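Local coordinates for Serine/threonine-protein kinase/endoribonuclease IRE1 (Saccharomyces cerevisiae, PDB 2BE1), which senses unfolded proteins in the lumen of the endoplasmic reticulum through this lumenal domain, leading to activation of the enzyme and splicing of HAC1 precursor mRNA, at residues Glu19-His23 with Ser35-Phe41; Phe219-Leu225 with Val237-Gly243; Ile61-Gly67 with Asn188-Ser192; Ile122-Met128 with Asn166-Lys172. One frame throughout, in Å; residues are numbered along the deposited sequence.

Contact 1. Residues Glu19-His23 with Ser35-Phe41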
# COMPACT_ATOMS: atom_id res chain seq x y z
N GLU A 19 19.46 8.26 10.14
CA GLU A 19 19.82 6.83 10.29
C GLU A 19 18.70 5.94 10.82
O GLU A 19 18.82 4.72 10.84
CB GLU A 19 21.06 6.69 11.10
CG GLU A 19 22.09 7.48 10.43
CD GLU A 19 22.84 6.70 9.39
OE1 GLU A 19 23.03 5.49 9.64
OE2 GLU A 19 23.29 7.28 8.35
N GLY A 20 17.59 6.55 11.22
CA GLY A 20 16.44 5.76 11.62
C GLY A 20 16.35 5.51 13.12
O GLY A 20 15.59 4.64 13.57
N GLY A 21 17.11 6.24 13.90
CA GLY A 21 16.89 6.23 15.31
C GLY A 21 15.88 7.26 15.81
O GLY A 21 15.45 8.22 15.11
N LEU A 22 15.53 7.08 17.07
CA LEU A 22 14.52 7.85 17.68
C LEU A 22 15.09 8.38 18.96
O LEU A 22 15.78 7.69 19.70
CB LEU A 22 13.35 6.95 17.98
CG LEU A 22 11.98 7.61 17.98
CD1 LEU A 22 11.82 8.54 16.80
CD2 LEU A 22 10.92 6.53 17.91
N HIS A 23 14.81 9.64 19.23
CA HIS A 23 15.19 10.17 20.51
C HIS A 23 14.06 11.03 21.09
O HIS A 23 13.18 11.52 20.35
CB HIS A 23 16.46 10.95 20.37
CG HIS A 23 17.35 10.45 19.28
ND1 HIS A 23 18.70 10.22 19.47
CD2 HIS A 23 17.10 10.16 17.99
CE1 HIS A 23 19.22 9.80 18.33
NE2 HIS A 23 18.27 9.74 17.42
N SER A 35 18.03 7.99 23.60
CA SER A 35 18.01 7.62 22.18
C SER A 35 17.86 6.12 22.06
O SER A 35 18.26 5.37 22.96
CB SER A 35 19.31 7.99 21.48
OG SER A 35 19.66 9.32 21.72
N ILE A 36 17.29 5.67 20.95
CA ILE A 36 17.15 4.27 20.63
C ILE A 36 17.92 4.08 19.37
O ILE A 36 17.79 4.89 18.46
CB ILE A 36 15.71 3.99 20.30
CG1 ILE A 36 14.86 4.32 21.50
CG2 ILE A 36 15.51 2.55 19.91
CD1 ILE A 36 13.45 4.47 21.14
N GLU A 37 18.70 3.00 19.31
CA GLU A 37 19.48 2.69 18.10
C GLU A 37 18.66 2.15 16.89
O GLU A 37 17.59 1.55 17.07
CB GLU A 37 20.61 1.77 18.46
CG GLU A 37 21.79 2.56 18.88
CD GLU A 37 22.88 1.67 19.46
OE1 GLU A 37 22.53 0.60 20.04
OE2 GLU A 37 24.08 2.06 19.34
N PRO A 38 19.16 2.38 15.66
CA PRO A 38 18.30 2.04 14.54
C PRO A 38 18.23 0.53 14.16
O PRO A 38 17.39 0.15 13.32
CB PRO A 38 18.87 2.91 13.42
CG PRO A 38 20.28 3.07 13.74
CD PRO A 38 20.44 2.94 15.22
N GLU A 39 19.10 -0.29 14.79
CA GLU A 39 19.03 -1.78 14.74
C GLU A 39 17.66 -2.18 15.12
O GLU A 39 17.12 -3.12 14.59
CB GLU A 39 19.96 -2.46 15.76
CG GLU A 39 21.44 -2.30 15.45
CD GLU A 39 21.81 -0.86 15.08
OE1 GLU A 39 21.87 -0.02 16.01
OE2 GLU A 39 22.01 -0.59 13.87
N ASN A 40 17.10 -1.44 16.07
CA ASN A 40 15.74 -1.67 16.53
C ASN A 40 14.66 -1.41 15.51
O ASN A 40 13.60 -2.01 15.59
CB ASN A 40 15.48 -0.90 17.80
CG ASN A 40 16.29 -1.43 18.94
OD1 ASN A 40 16.78 -0.67 19.75
ND2 ASN A 40 16.47 -2.74 18.98
N PHE A 41 14.92 -0.56 14.53
CA PHE A 41 13.92 -0.28 13.52
C PHE A 41 14.48 -0.63 12.16
O PHE A 41 14.95 -1.73 11.95
CB PHE A 41 13.48 1.20 13.64
CG PHE A 41 13.13 1.61 15.05
CD1 PHE A 41 13.72 2.69 15.64
CD2 PHE A 41 12.23 0.89 15.81
CE1 PHE A 41 13.39 3.06 16.97
CE2 PHE A 41 11.92 1.25 17.11
CZ PHE A 41 12.50 2.34 17.70
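H23 and S35 stand opposite each other as a non-hydrogen-bonded antiparallel pair, and the imidazole bridges the two strands. Followed outward, CB of H23 lies 3.8 Å from S35 OG, and CG comes to 3.5 Å of that same oxygen. ND1 then meets S35 OG at 2.6 Å, a hydrogen bond in which either atom could be the donor; the hydroxyl sits at the ring edge, near its plane. CE1 passes S35 CB at 3.6 Å, and NE2 bonds to OD1 of D17. With chi1 at -30°, CG lies beside the backbone N, and the two bonded ring nitrogens fix the rotation of the imidazole. With an alanine here the ring is absent, which would probably leave S35 OG and D17 OD1 each without this partner.

The pair belongs to the beta hairpin of strands 22-26 and 31-36, at one side of a five-stranded antiparallel sheet. Next along it, L22 and I36 form a hydrogen-bonded pair: I36 N reaches L22 O at 2.8 Å, while the return bond from L22 N is weak. L22 CB touches both I36 CD1 and F41 CE1. Past the strand the chain makes a short 3-10 turn, which sets P38 CB 3.2 Å from E19 O. F41 presents its edge to the loop, with G20 O in the ring plane, 3.4 Å from CD1, and meets W194 edge-to-face.

Contact 2. Residues Phe219-Leu225 with Val237-Gly243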
# COMPACT_ATOMS: atom_id res chain seq x y z
N PHE A 219 19.17 21.61 12.41
CA PHE A 219 20.18 22.62 12.28
C PHE A 219 21.51 21.94 12.04
O PHE A 219 21.58 20.71 12.08
CB PHE A 219 20.30 23.42 13.60
CG PHE A 219 21.15 24.68 13.49
CD1 PHE A 219 20.99 25.56 12.38
CD2 PHE A 219 22.08 24.99 14.46
CE1 PHE A 219 21.78 26.72 12.25
CE2 PHE A 219 22.87 26.14 14.37
CZ PHE A 219 22.72 27.02 13.27
N ARG A 220 22.58 22.74 11.89
CA ARG A 220 23.87 22.28 11.37
C ARG A 220 24.52 21.23 12.28
O ARG A 220 24.25 21.19 13.50
CB ARG A 220 24.75 23.47 11.01
CG ARG A 220 26.20 23.35 11.30
CD ARG A 220 26.62 24.23 12.49
NE ARG A 220 26.60 25.65 12.13
CZ ARG A 220 26.72 26.67 13.00
NH1 ARG A 220 26.89 26.45 14.32
NH2 ARG A 220 26.69 27.95 12.56
N ASP A 221 25.28 20.31 11.69
CA ASP A 221 26.00 19.35 12.51
C ASP A 221 25.14 18.45 13.32
O ASP A 221 25.36 18.34 14.51
CB ASP A 221 26.98 20.06 13.46
CG ASP A 221 28.22 20.61 12.72
OD1 ASP A 221 28.45 20.14 11.54
OD2 ASP A 221 28.95 21.52 13.29
N LYS A 222 24.22 17.77 12.64
CA LYS A 222 23.25 16.87 13.31
C LYS A 222 22.78 17.47 14.64
O LYS A 222 23.02 16.88 15.73
CB LYS A 222 23.83 15.49 13.59
CG LYS A 222 24.50 14.80 12.44
CD LYS A 222 26.07 14.99 12.46
CE LYS A 222 26.83 13.93 11.61
NZ LYS A 222 26.17 12.60 11.78
N SER A 223 22.15 18.64 14.57
CA SER A 223 21.64 19.25 15.78
C SER A 223 20.24 19.83 15.64
O SER A 223 19.71 20.00 14.54
CB SER A 223 22.53 20.36 16.19
OG SER A 223 22.45 21.34 15.20
N LEU A 224 19.64 20.12 16.78
CA LEU A 224 18.38 20.86 16.80
C LEU A 224 18.64 22.30 17.26
O LEU A 224 19.35 22.54 18.25
CB LEU A 224 17.34 20.19 17.71
CG LEU A 224 16.38 19.13 17.11
CD1 LEU A 224 16.50 18.89 15.60
CD2 LEU A 224 16.40 17.77 17.85
N LEU A 225 18.06 23.24 16.53
CA LEU A 225 18.07 24.63 16.92
C LEU A 225 16.63 25.07 17.19
O LEU A 225 15.78 24.89 16.34
CB LEU A 225 18.69 25.45 15.80
CG LEU A 225 18.36 26.93 15.84
CD1 LEU A 225 19.12 27.57 16.97
CD2 LEU A 225 18.80 27.59 14.54
N VAL A 237 20.53 25.33 21.40
CA VAL A 237 20.98 24.36 20.40
C VAL A 237 21.22 22.97 21.07
O VAL A 237 21.79 22.86 22.13
CB VAL A 237 22.22 24.89 19.64
CG1 VAL A 237 22.64 23.94 18.57
CG2 VAL A 237 21.90 26.20 19.03
N SER A 238 20.76 21.91 20.44
CA SER A 238 20.86 20.59 21.04
C SER A 238 22.27 20.02 20.89
O SER A 238 23.06 20.53 20.07
CB SER A 238 19.97 19.68 20.27
OG SER A 238 20.63 19.38 19.02
N PRO A 239 22.57 18.91 21.58
CA PRO A 239 23.83 18.25 21.34
C PRO A 239 23.77 17.47 20.01
O PRO A 239 22.78 17.62 19.27
CB PRO A 239 23.99 17.31 22.54
CG PRO A 239 22.74 17.29 23.25
CD PRO A 239 21.75 18.18 22.55
N THR A 240 24.80 16.67 19.70
CA THR A 240 24.75 16.00 18.42
C THR A 240 23.96 14.72 18.40
O THR A 240 23.98 13.93 19.37
CB THR A 240 26.07 15.70 17.87
OG1 THR A 240 26.53 16.90 17.36
CG2 THR A 240 25.90 14.82 16.64
N PHE A 241 23.27 14.49 17.29
CA PHE A 241 22.58 13.24 17.15
C PHE A 241 23.40 12.38 16.17
O PHE A 241 24.16 12.94 15.29
CB PHE A 241 21.20 13.48 16.61
CG PHE A 241 20.33 14.25 17.54
CD1 PHE A 241 20.25 15.65 17.46
CD2 PHE A 241 19.53 13.57 18.49
CE1 PHE A 241 19.39 16.35 18.29
CE2 PHE A 241 18.65 14.25 19.33
CZ PHE A 241 18.57 15.65 19.25
N PRO A 242 23.28 11.04 16.31
CA PRO A 242 23.95 10.10 15.42
C PRO A 242 23.70 10.35 13.94
O PRO A 242 24.41 9.81 13.12
CB PRO A 242 23.37 8.76 15.86
CG PRO A 242 22.17 9.13 16.60
CD PRO A 242 22.54 10.31 17.34
N GLY A 243 22.73 11.16 13.58
CA GLY A 243 22.53 11.48 12.17
C GLY A 243 21.69 12.74 12.06
O GLY A 243 21.07 13.20 13.10
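S238 holds its OG between the backbone N and the carbonyl carbon (chi1 76°), a rotation that turns the hydroxyl toward the L224 backbone. F241 is turned differently, with CG anti to the carbonyl carbon (chi1 -65°), which swings CE1 and CZ against L224 CD2. The serine oxygen is used twice. It accepts L224 N at 2.6 Å along an almost straight N-H...O line of 177°, and it donates to P239 O at 2.8 Å, on a lone pair in the carbonyl plane. The backbone adds a bond from S238 N to L224 O at 2.7 Å, so both polar backbone atoms of L224 are engaged by this one serine. Farther along, F241 N bonds to K222 O at 2.9 Å. Around these bonds the side chains pack: those of L224 and F241 cross at about a right angle, and the aliphatic base of K222 crosses T240 at a slant, K222 CB to T240 CG2 at 3.7 Å. At the exposed end, L225 CD1 rests against V237 CG2 at 3.7 Å. L224 also touches V25, and I32 touches the F241 side chain, which places this region against the hairpin of strands 22-26 and 31-36. L225 and V237 form the one strand pair here, where 234-237, an edge strand of the three-stranded antiparallel sheet 216-219, 223-227 and 234-237, passes into the loop that leads to strand 245-254.

Contact 3. Residues Ile61-Gly67 with Asn188-Ser192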
# COMPACT_ATOMS: atom_id res chain seq x y z
N ILE A 61 16.78 10.33 -2.72
CA ILE A 61 15.43 10.74 -2.19
C ILE A 61 15.45 11.62 -0.95
O ILE A 61 16.38 11.58 -0.10
CB ILE A 61 14.57 9.59 -1.89
CG1 ILE A 61 15.13 8.88 -0.68
CG2 ILE A 61 14.53 8.61 -3.10
CD1 ILE A 61 14.94 7.42 -0.81
N GLU A 62 14.45 12.48 -0.86
CA GLU A 62 14.39 13.31 0.33
C GLU A 62 13.62 12.46 1.35
O GLU A 62 12.48 12.04 1.08
CB GLU A 62 13.72 14.64 0.10
CG GLU A 62 13.44 15.38 1.37
CD GLU A 62 12.77 16.71 1.12
OE1 GLU A 62 13.15 17.77 1.72
OE2 GLU A 62 11.87 16.72 0.29
N PRO A 63 14.24 12.17 2.50
CA PRO A 63 13.61 11.25 3.43
C PRO A 63 12.60 12.05 4.17
O PRO A 63 12.87 12.50 5.29
CB PRO A 63 14.74 10.90 4.39
CG PRO A 63 15.55 12.06 4.41
CD PRO A 63 15.53 12.65 3.01
N PHE A 64 11.47 12.32 3.58
CA PHE A 64 10.57 13.17 4.30
C PHE A 64 9.26 13.19 3.58
O PHE A 64 9.21 13.15 2.35
CB PHE A 64 11.13 14.58 4.47
CG PHE A 64 10.12 15.52 4.97
CD1 PHE A 64 9.90 15.65 6.33
CD2 PHE A 64 9.30 16.23 4.09
CE1 PHE A 64 8.89 16.55 6.81
CE2 PHE A 64 8.29 17.13 4.58
CZ PHE A 64 8.10 17.29 5.92
N GLY A 65 8.19 13.20 4.34
CA GLY A 65 6.92 13.12 3.72
C GLY A 65 6.77 11.93 2.81
O GLY A 65 7.12 10.80 3.18
N ASP A 66 6.23 12.21 1.62
CA ASP A 66 6.00 11.22 0.59
C ASP A 66 7.27 10.58 0.14
O ASP A 66 7.23 9.66 -0.66
CB ASP A 66 5.37 11.89 -0.59
CG ASP A 66 3.84 11.96 -0.48
OD1 ASP A 66 3.24 11.41 0.48
OD2 ASP A 66 3.21 12.56 -1.38
N GLY A 67 8.39 11.07 0.65
CA GLY A 67 9.71 10.72 0.16
C GLY A 67 9.94 11.15 -1.29
O GLY A 67 9.85 10.32 -2.23
N ASN A 188 16.45 -0.46 -6.76
CA ASN A 188 15.76 -1.01 -5.60
C ASN A 188 15.73 -0.23 -4.32
O ASN A 188 16.27 -0.69 -3.33
CB ASN A 188 16.31 -2.36 -5.26
CG ASN A 188 15.28 -3.18 -4.60
OD1 ASN A 188 15.26 -4.40 -4.79
ND2 ASN A 188 14.37 -2.53 -3.82
N VAL A 189 15.06 0.90 -4.34
CA VAL A 189 14.97 1.74 -3.15
C VAL A 189 14.00 1.20 -2.09
O VAL A 189 13.05 0.52 -2.45
CB VAL A 189 14.66 3.25 -3.48
CG1 VAL A 189 14.18 3.44 -4.90
CG2 VAL A 189 13.75 3.88 -2.40
N THR A 190 14.28 1.46 -0.81
CA THR A 190 13.32 1.23 0.28
C THR A 190 13.34 2.53 1.15
O THR A 190 14.39 3.10 1.36
CB THR A 190 13.61 -0.11 1.08
OG1 THR A 190 14.34 0.18 2.27
CG2 THR A 190 14.46 -1.10 0.29
N TYR A 191 12.19 3.04 1.58
CA TYR A 191 12.11 4.35 2.24
C TYR A 191 11.07 4.29 3.37
O TYR A 191 9.89 3.99 3.14
CB TYR A 191 11.72 5.42 1.25
CG TYR A 191 11.04 6.62 1.85
CD1 TYR A 191 11.62 7.30 2.86
CD2 TYR A 191 9.79 7.09 1.38
CE1 TYR A 191 10.99 8.44 3.44
CE2 TYR A 191 9.14 8.21 1.93
CZ TYR A 191 9.75 8.89 2.96
OH TYR A 191 9.19 10.02 3.58
N SER A 192 11.46 4.55 4.59
CA SER A 192 10.55 4.37 5.68
C SER A 192 10.35 5.75 6.29
O SER A 192 10.94 6.69 5.81
CB SER A 192 11.14 3.32 6.64
OG SER A 192 12.27 3.75 7.44
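The loop 61-67, which turns the chain from strand 57-61 into strand 68-73, curls around the ring of Y191 from strand 190-195. Y191 supplies nearly half of the 259 Å² buried between the two segments, so the contact is chiefly one aromatic side chain set against backbone. Its CG is anti to the backbone N (chi1 154°), which sends the ring toward the loop. There CE1 lies 3.8 Å from P63 CA and, across the ring, CE2 lies 3.5 Å from D66 C; both approaches are oblique to the ring. G65 O lies in the ring plane at the hydroxyl edge, but the modelled separation of the two oxygens is too short to be real, so the bonding of Y191 OH remains doubtful. The loop bends sharply at P63, the centre of an inverse gamma turn, and both G65 and G67 have positive phi, a backbone form that favours glycine.

Just before strand 190-195 begins, the packing is aliphatic. I61 and V189 meet tip to tip, CD1 to CG2 at 4.1 Å, and I61 CD1 also lies 4.3 Å from Y191 CB. I85 of helix 85-89 touches I61, V189 and Y191 alike. The loop's own shape has outside support: D66 forms a salt bridge with R86, and E62 pairs through its backbone with N68. The arrangement is thus an aromatic side chain from a sheet strand inserted into a backbone-lined loop, joining the strand 57-61 to 68-73 turn to the six-stranded antiparallel sheet.

Contact 4. Residues Ile122-Met128 with Asn166-Lys172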
# COMPACT_ATOMS: atom_id res chain seq x y z
N ILE A 122 3.51 -0.17 10.54
CA ILE A 122 3.89 -0.64 11.90
C ILE A 122 3.50 0.33 13.07
O ILE A 122 3.49 1.54 12.92
CB ILE A 122 5.39 -0.91 11.99
CG1 ILE A 122 5.73 -2.28 11.49
CG2 ILE A 122 5.84 -0.94 13.41
CD1 ILE A 122 7.16 -2.72 11.95
N MET A 123 3.24 -0.21 14.26
CA MET A 123 3.05 0.65 15.42
C MET A 123 3.92 0.17 16.58
O MET A 123 4.02 -1.02 16.83
CB MET A 123 1.60 0.61 15.85
CG MET A 123 1.15 1.85 16.58
SD MET A 123 -0.02 2.76 15.55
CE MET A 123 0.14 4.37 16.24
N TYR A 124 4.55 1.10 17.29
CA TYR A 124 5.35 0.78 18.48
C TYR A 124 4.78 1.55 19.62
O TYR A 124 4.33 2.69 19.43
CB TYR A 124 6.78 1.27 18.34
CG TYR A 124 7.57 0.61 17.26
CD1 TYR A 124 7.65 1.19 15.99
CD2 TYR A 124 8.27 -0.58 17.50
CE1 TYR A 124 8.37 0.61 14.98
CE2 TYR A 124 9.02 -1.17 16.49
CZ TYR A 124 9.07 -0.57 15.22
OH TYR A 124 9.79 -1.15 14.18
N THR A 125 4.80 0.94 20.80
CA THR A 125 4.56 1.71 22.03
C THR A 125 5.85 1.69 22.84
O THR A 125 6.45 0.63 23.07
CB THR A 125 3.42 1.18 22.88
OG1 THR A 125 3.74 -0.15 23.28
CG2 THR A 125 2.12 1.16 22.10
N ILE A 126 6.27 2.87 23.26
CA ILE A 126 7.57 3.06 23.80
C ILE A 126 7.33 3.81 25.06
O ILE A 126 6.44 4.65 25.10
CB ILE A 126 8.39 3.90 22.83
CG1 ILE A 126 8.55 3.16 21.51
CG2 ILE A 126 9.76 4.19 23.40
CD1 ILE A 126 9.36 3.89 20.50
N ASN A 127 8.10 3.50 26.09
CA ASN A 127 7.99 4.20 27.35
C ASN A 127 8.70 5.51 27.27
O ASN A 127 9.90 5.50 27.08
CB ASN A 127 8.67 3.43 28.44
CG ASN A 127 8.72 4.22 29.72
OD1 ASN A 127 9.73 4.78 30.07
ND2 ASN A 127 7.58 4.32 30.38
N MET A 128 8.00 6.62 27.45
CA MET A 128 8.68 7.92 27.26
C MET A 128 9.79 8.16 28.25
O MET A 128 10.92 8.39 27.85
CB MET A 128 7.76 9.09 27.41
CG MET A 128 6.69 9.14 26.44
SD MET A 128 5.84 10.65 26.90
CE MET A 128 5.60 10.55 28.69
N ASN A 166 2.91 6.29 31.44
CA ASN A 166 3.36 7.44 30.68
C ASN A 166 4.17 6.86 29.52
O ASN A 166 5.41 6.84 29.50
CB ASN A 166 4.18 8.36 31.57
CG ASN A 166 5.23 7.61 32.38
OD1 ASN A 166 5.14 6.38 32.54
ND2 ASN A 166 6.23 8.33 32.88
N MET A 167 3.44 6.32 28.55
CA MET A 167 4.05 5.93 27.30
C MET A 167 3.28 6.46 26.13
O MET A 167 2.20 7.01 26.23
CB MET A 167 4.15 4.44 27.17
CG MET A 167 4.05 3.70 28.44
SD MET A 167 3.07 2.37 27.80
CE MET A 167 1.44 3.15 27.50
N ILE A 168 3.88 6.27 24.98
CA ILE A 168 3.48 6.96 23.80
C ILE A 168 3.44 5.92 22.73
O ILE A 168 4.30 5.01 22.73
CB ILE A 168 4.54 8.00 23.45
CG1 ILE A 168 4.00 8.92 22.36
CG2 ILE A 168 5.90 7.33 23.01
CD1 ILE A 168 4.86 10.15 22.17
N VAL A 169 2.48 6.02 21.81
CA VAL A 169 2.44 5.06 20.69
C VAL A 169 2.70 5.78 19.38
O VAL A 169 2.08 6.80 19.14
CB VAL A 169 1.13 4.26 20.61
CG1 VAL A 169 -0.10 5.21 20.56
CG2 VAL A 169 1.15 3.39 19.38
N ILE A 170 3.59 5.25 18.55
CA ILE A 170 4.05 5.96 17.37
C ILE A 170 4.01 5.02 16.19
O ILE A 170 4.51 3.89 16.28
CB ILE A 170 5.48 6.50 17.55
CG1 ILE A 170 5.94 7.16 16.27
CG2 ILE A 170 6.44 5.38 17.88
CD1 ILE A 170 7.18 7.93 16.41
N GLY A 171 3.43 5.46 15.07
CA GLY A 171 3.43 4.67 13.85
C GLY A 171 4.61 4.98 12.92
O GLY A 171 5.38 5.95 13.09
N LYS A 172 4.75 4.14 11.89
CA LYS A 172 5.84 4.23 10.96
C LYS A 172 5.48 3.45 9.72
O LYS A 172 5.35 2.24 9.80
CB LYS A 172 7.07 3.58 11.56
CG LYS A 172 8.34 4.01 10.89
CD LYS A 172 9.22 2.80 10.63
CE LYS A 172 10.61 3.24 10.23
NZ LYS A 172 11.15 4.07 11.31
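I122-N127 and M167-K172 run antiparallel as neighbouring strands of the six-stranded sheet, their axes 4.7 Å apart at closest and their directions 156° from each other. The close-knit part is the middle. Y124 N bonds to I170 O at 3.0 Å in a nearly straight line, and the return bond from I170 N to Y124 O is 2.8 Å. I126 and I168 exchange a second pair of similar bonds. On the buried face I170 CG2 is shared, meeting Y124 CB at 4.1 Å and, a little farther off, I126 CD1.

The ends are looser. K172 N to I122 O is a weak bond, as is M128 N to N166 O, though M128 still packs, crossing I168 at about a right angle with its CG 3.9 Å from I168 CB. The amides of N127 and N166 stand 80° apart with no bond between them; OD1 of N127 turns instead to the backbone N of N130. On the opposite face T125, V169 and M167 are partly exposed, while M123 is buried; here the second subunit packs in, its P93 on M123 and its H95 on V169. M123 bends at chi2 (112°), which carries CE back over the partner strand, 3.7 Å from G171 N. Replacing it with an alanine would remove everything beyond CB and is likely to leave the G171 backbone and P93 of the second subunit without this packing partner. Beside it T125 OG1 and S135 OG share a hydrogen bond, while the threonine methyl, CG2, sits 3.6 Å from V169 CB.

In the fold
From the N terminus, contact 1 closes first, drawing 35-41 back onto 19-23 across the hairpin of the five-stranded sheet. Contact 3 opens next at 61-67 and closes only at 188-192; contact 4, joining 122-128 to 166-172, is nested inside that long loop. Contact 2 follows in series, 219-225 with 237-243. None cross. Contacts 3 and 4 lie on neighbouring strands of the six-stranded sheet, where S192 packs on K172. Contact 1 links contacts 2 and 4, touching both: F41 packs on Y124 of contact 4, the centres of the two contacts lying about 13 Å apart, and H23 on P242 of contact 2. Contacts 2 and 4 do not touch.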